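Local coordinates for protein putative 4-hydroxybenzoyl-CoA thioesterase (Geobacillus stearothermophilus, PDB 2OIW) that probably hydrolyses acyl-CoA thioesters, as a predicted thioesterase of the hotdog-fold superfamily related to 4-hydroxybenzoyl-CoA thioesterases, at residues N2-T7 and T73-I78; T87-I92 and K101-Y106. All coordinates share one frame; numbering follows the deposited sequence.

Contact 1. Residues N2-T7 and T73-I78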
# COMPACT_ATOMS: atom_id res chain seq x y z
N ASN A 2 -30.56 3.70 -6.85
CA ASN A 2 -30.90 2.35 -7.41
C ASN A 2 -29.82 1.72 -8.32
O ASN A 2 -29.58 0.49 -8.28
CB ASN A 2 -32.29 2.37 -8.11
CG ASN A 2 -32.37 3.31 -9.36
OD1 ASN A 2 -33.32 3.22 -10.14
ND2 ASN A 2 -31.39 4.20 -9.52
N ALA A 3 -29.14 2.57 -9.08
CA ALA A 3 -28.33 2.15 -10.23
C ALA A 3 -26.82 2.01 -9.97
O ALA A 3 -26.04 1.72 -10.89
CB ALA A 3 -28.60 3.11 -11.40
N MSE A 4 -26.38 2.18 -8.72
CA MSE A 4 -24.95 2.12 -8.44
C MSE A 4 -24.29 0.71 -8.50
O MSE A 4 -24.99 -0.31 -8.42
CB MSE A 4 -24.61 2.89 -7.15
CG MSE A 4 -24.77 2.13 -5.85
SE MSE A 4 -26.61 1.71 -5.44
CE MSE A 4 -27.21 3.50 -4.90
N PHE A 5 -22.98 0.65 -8.72
CA PHE A 5 -22.23 -0.62 -8.68
C PHE A 5 -21.94 -0.92 -7.24
O PHE A 5 -21.75 0.00 -6.46
CB PHE A 5 -20.89 -0.52 -9.42
CG PHE A 5 -21.01 -0.08 -10.86
CD1 PHE A 5 -21.39 -0.99 -11.85
CD2 PHE A 5 -20.74 1.23 -11.22
CE1 PHE A 5 -21.49 -0.60 -13.17
CE2 PHE A 5 -20.85 1.64 -12.55
CZ PHE A 5 -21.21 0.73 -13.52
N THR A 6 -21.93 -2.20 -6.89
CA THR A 6 -21.75 -2.70 -5.53
C THR A 6 -20.54 -3.66 -5.47
O THR A 6 -20.48 -4.63 -6.21
CB THR A 6 -22.99 -3.49 -5.08
OG1 THR A 6 -24.09 -2.60 -4.99
CG2 THR A 6 -22.76 -4.12 -3.70
N THR A 7 -19.59 -3.39 -4.57
CA THR A 7 -18.35 -4.13 -4.52
C THR A 7 -18.10 -4.46 -3.06
O THR A 7 -17.83 -3.57 -2.26
CB THR A 7 -17.16 -3.27 -5.10
OG1 THR A 7 -17.50 -2.79 -6.41
CG2 THR A 7 -15.87 -4.09 -5.23
N THR A 73 -18.74 -2.69 2.09
CA THR A 73 -19.34 -2.59 0.77
C THR A 73 -19.16 -1.20 0.22
O THR A 73 -19.52 -0.21 0.87
CB THR A 73 -20.85 -2.92 0.80
OG1 THR A 73 -21.03 -4.18 1.46
CG2 THR A 73 -21.40 -3.02 -0.60
N VAL A 74 -18.62 -1.16 -0.99
CA VAL A 74 -18.43 0.07 -1.74
C VAL A 74 -19.57 0.20 -2.74
O VAL A 74 -19.84 -0.72 -3.51
CB VAL A 74 -17.06 0.08 -2.45
CG1 VAL A 74 -16.74 1.48 -3.05
CG2 VAL A 74 -15.96 -0.35 -1.42
N TYR A 75 -20.25 1.34 -2.66
CA TYR A 75 -21.27 1.74 -3.63
C TYR A 75 -20.71 2.86 -4.47
O TYR A 75 -20.25 3.88 -3.94
CB TYR A 75 -22.52 2.22 -2.93
CG TYR A 75 -23.13 1.17 -2.05
CD1 TYR A 75 -24.05 0.25 -2.57
CD2 TYR A 75 -22.82 1.11 -0.70
CE1 TYR A 75 -24.64 -0.71 -1.77
CE2 TYR A 75 -23.40 0.13 0.12
CZ TYR A 75 -24.31 -0.76 -0.43
OH TYR A 75 -24.87 -1.72 0.35
N THR A 76 -20.80 2.70 -5.78
CA THR A 76 -20.15 3.61 -6.71
C THR A 76 -21.15 3.95 -7.80
O THR A 76 -21.69 3.06 -8.45
CB THR A 76 -18.87 2.98 -7.30
OG1 THR A 76 -18.02 2.52 -6.23
CG2 THR A 76 -18.13 4.03 -8.15
N GLY A 77 -21.42 5.24 -7.95
CA GLY A 77 -22.40 5.70 -8.93
C GLY A 77 -21.85 6.89 -9.68
O GLY A 77 -20.79 7.43 -9.33
N ILE A 78 -22.60 7.31 -10.69
CA ILE A 78 -22.24 8.47 -11.50
C ILE A 78 -23.06 9.67 -11.06
O ILE A 78 -24.28 9.66 -11.17
CB ILE A 78 -22.48 8.17 -13.01
CG1 ILE A 78 -21.67 6.93 -13.47
CG2 ILE A 78 -22.20 9.42 -13.88
CD1 ILE A 78 -20.15 7.14 -13.36
O HOH W 1 -18.63 -0.37 -6.15

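Contact 2. Residues T87-I92 and K101-Y106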
# COMPACT_ATOMS: atom_id res chain seq x y z
N THR A 87 -18.06 12.60 -12.99
CA THR A 87 -17.92 12.84 -11.56
C THR A 87 -18.65 11.69 -10.91
O THR A 87 -19.87 11.48 -11.12
CB THR A 87 -18.55 14.18 -11.18
OG1 THR A 87 -17.94 15.21 -11.96
CG2 THR A 87 -18.37 14.46 -9.70
N ILE A 88 -17.88 10.94 -10.13
CA ILE A 88 -18.35 9.78 -9.43
C ILE A 88 -18.76 10.15 -8.00
O ILE A 88 -18.05 10.89 -7.32
CB ILE A 88 -17.22 8.76 -9.38
CG1 ILE A 88 -16.92 8.20 -10.79
CG2 ILE A 88 -17.48 7.68 -8.36
CD1 ILE A 88 -15.59 7.48 -10.85
N TYR A 89 -19.90 9.63 -7.56
CA TYR A 89 -20.25 9.67 -6.16
C TYR A 89 -20.09 8.25 -5.58
O TYR A 89 -20.46 7.29 -6.23
CB TYR A 89 -21.67 10.21 -5.92
CG TYR A 89 -22.00 10.25 -4.46
CD1 TYR A 89 -21.43 11.20 -3.63
CD2 TYR A 89 -22.84 9.29 -3.89
CE1 TYR A 89 -21.70 11.21 -2.26
CE2 TYR A 89 -23.11 9.29 -2.56
CZ TYR A 89 -22.54 10.24 -1.74
OH TYR A 89 -22.82 10.23 -0.40
N GLU A 90 -19.53 8.13 -4.38
CA GLU A 90 -19.21 6.80 -3.84
C GLU A 90 -19.29 6.78 -2.32
O GLU A 90 -19.06 7.82 -1.65
CB GLU A 90 -17.81 6.34 -4.33
CG GLU A 90 -16.75 7.45 -4.23
CD GLU A 90 -15.66 7.41 -5.30
OE1 GLU A 90 -15.53 6.39 -6.03
OE2 GLU A 90 -14.90 8.42 -5.38
N GLU A 91 -19.63 5.62 -1.77
CA GLU A 91 -19.76 5.47 -0.32
C GLU A 91 -19.19 4.13 0.10
O GLU A 91 -19.24 3.17 -0.66
CB GLU A 91 -21.24 5.52 0.10
CG GLU A 91 -21.88 6.87 0.01
CD GLU A 91 -23.30 6.88 0.53
OE1 GLU A 91 -23.81 5.79 0.89
OE2 GLU A 91 -23.90 7.98 0.55
N ILE A 92 -18.63 4.07 1.30
CA ILE A 92 -18.24 2.78 1.89
C ILE A 92 -19.04 2.55 3.16
O ILE A 92 -19.12 3.44 4.01
CB ILE A 92 -16.73 2.69 2.17
CG1 ILE A 92 -15.93 2.97 0.90
CG2 ILE A 92 -16.37 1.32 2.67
CD1 ILE A 92 -14.46 3.03 1.14
N LYS A 101 -17.75 8.79 2.63
CA LYS A 101 -18.44 9.30 1.46
C LYS A 101 -17.40 10.00 0.61
O LYS A 101 -16.56 10.72 1.14
CB LYS A 101 -19.52 10.29 1.85
CG LYS A 101 -20.59 9.69 2.76
CD LYS A 101 -21.71 10.70 3.02
CE LYS A 101 -21.23 11.87 3.87
NZ LYS A 101 -22.36 12.57 4.55
N GLY A 102 -17.45 9.81 -0.71
CA GLY A 102 -16.43 10.35 -1.58
C GLY A 102 -17.03 10.88 -2.86
O GLY A 102 -18.11 10.48 -3.29
N ARG A 103 -16.28 11.77 -3.48
CA ARG A 103 -16.51 12.17 -4.85
C ARG A 103 -15.18 12.18 -5.59
O ARG A 103 -14.13 12.57 -5.02
CB ARG A 103 -17.09 13.59 -4.88
CG ARG A 103 -18.53 13.71 -5.30
CD ARG A 103 -19.04 15.12 -5.15
NE ARG A 103 -20.50 15.12 -5.04
CZ ARG A 103 -21.19 15.08 -3.89
NH1 ARG A 103 -20.55 15.04 -2.73
NH2 ARG A 103 -22.52 15.08 -3.92
N SER A 104 -15.21 11.78 -6.86
CA SER A 104 -14.02 11.84 -7.70
C SER A 104 -14.37 12.24 -9.13
O SER A 104 -15.46 11.92 -9.64
CB SER A 104 -13.26 10.51 -7.69
OG SER A 104 -14.14 9.43 -7.96
N VAL A 105 -13.46 12.96 -9.75
CA VAL A 105 -13.66 13.41 -11.13
C VAL A 105 -12.53 12.78 -11.95
O VAL A 105 -11.35 12.87 -11.57
CB VAL A 105 -13.61 14.96 -11.23
CG1 VAL A 105 -13.92 15.45 -12.67
CG2 VAL A 105 -14.56 15.62 -10.19
N TYR A 106 -12.91 12.12 -13.03
CA TYR A 106 -11.98 11.45 -13.94
C TYR A 106 -12.13 12.08 -15.31
O TYR A 106 -13.20 12.55 -15.65
CB TYR A 106 -12.36 9.99 -14.02
CG TYR A 106 -11.69 9.10 -12.99
CD1 TYR A 106 -12.22 8.96 -11.72
CD2 TYR A 106 -10.53 8.38 -13.30
CE1 TYR A 106 -11.59 8.14 -10.76
CE2 TYR A 106 -9.90 7.55 -12.35
CZ TYR A 106 -10.44 7.44 -11.09
OH TYR A 106 -9.80 6.65 -10.14

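Contact 1. Residues N2-T7 and T73-I78
Met4, a selenomethionine, reaches Tyr75 from the edge of its ring: CG lies near the ring plane, 3.7 Å from Tyr75 CB, and SE stands obliquely 5.3 Å from the ring centroid in a Met-aromatic contact. With CG between the backbone N and the carbonyl carbon (chi1 85°) and further bends at chi2 and chi3, the side chain crosses the tyrosine at an angle, bringing CG and SE to its CD1 edge. On the same face Thr6 lies beside Tyr75, pointing the same way, its OG1 3.7 Å from Tyr75 CD1, while its methyl CG2 meets Thr73 CG2 at 3.6 Å. Thr73 CG2 in turn covers one face of the tyrosine ring, near its rim. Phe5, Thr7, Val74 and Thr76 point to the other face, where a water bridges Thr7 OG1 and Thr76 OG1, 3.0 Å from the latter. Paired antiparallel bonds join Phe5 to Thr76 and Thr7 to Val74, with Val74 N 2.8 Å from Thr7 O. The short N-terminal strand 5-9 thus borders strand 72-81, whose other edge pairs with strand 85-94. Helix 36-42 packs on Phe5 and Thr76 through Ile38, and Trp132 touches Met4 and Tyr75 on the opposite face.

Contact 2. Residues T87-I92 and K101-Y106
Four backbone hydrogen bonds tie 87-92 to 101-106 in antiparallel register, two between Ile88 and Ser104 and two between Glu90 and Gly102. That from Ile88 N to Ser104 O is 2.7 Å long. Among side-chain bonds, Ser104 OG donates to Glu90 OE2 at 2.9 Å, arriving from above the carboxylate plane. A chi1 of 46° turns Glu90 CG over Gly102, which leaves little room for a side chain there, and the same OE2 forms a salt bridge with Arg35. On the other face Tyr89 OH gives a 2.7 Å bond to the anti lone pair of Glu91 OE2, in the plane of the ring. These strands are arms of the 85-94/97-110 hairpin in the curved antiparallel sheet of the hotdog fold; Phe31 of helix 27-34 touches Glu90. The remaining side-chain contacts are mostly apolar or over a flat group. Tyr89 CD1 sits 3.9 Å above the centre of the Arg103 guanidinium, the two planes 53° apart, while Arg103 NE makes a salt bridge to Glu79. Lys101 runs alongside Tyr89, its CD 3.6 Å from Tyr89 OH. Replacing Tyr89 with an alanine would probably leave Glu91 OE2 without its hydroxyl donor and uncover one face of the Arg103 guanidinium. Ile88 CD1 touches Tyr106 CD1 at 3.8 Å.

How the contacts relate
Contacts 1 and 2 lie in one antiparallel sheet, their centres about 10 Å apart, and meet directly because strand 72-81 of contact 1 is the neighbour of strand 85-94 of contact 2. Probable hydrogen bonds run from Gly77 N to Tyr89 O (2.8 Å) and from Glu91 N to Tyr75 O (2.9 Å), so that, with the pairings within each contact, the strands run in the order 5-9, 72-81, 85-94, 97-110. Along the chain contact 1 closes before contact 2 opens. Their side chains share both faces: Thr76 touches Ile88 and Glu90 beneath the helices, while Trp132 touches Tyr75, Tyr89 and Glu91 on the reverse. The magnesium site, formed with Ser14 and Thr16, includes no residue of either contact.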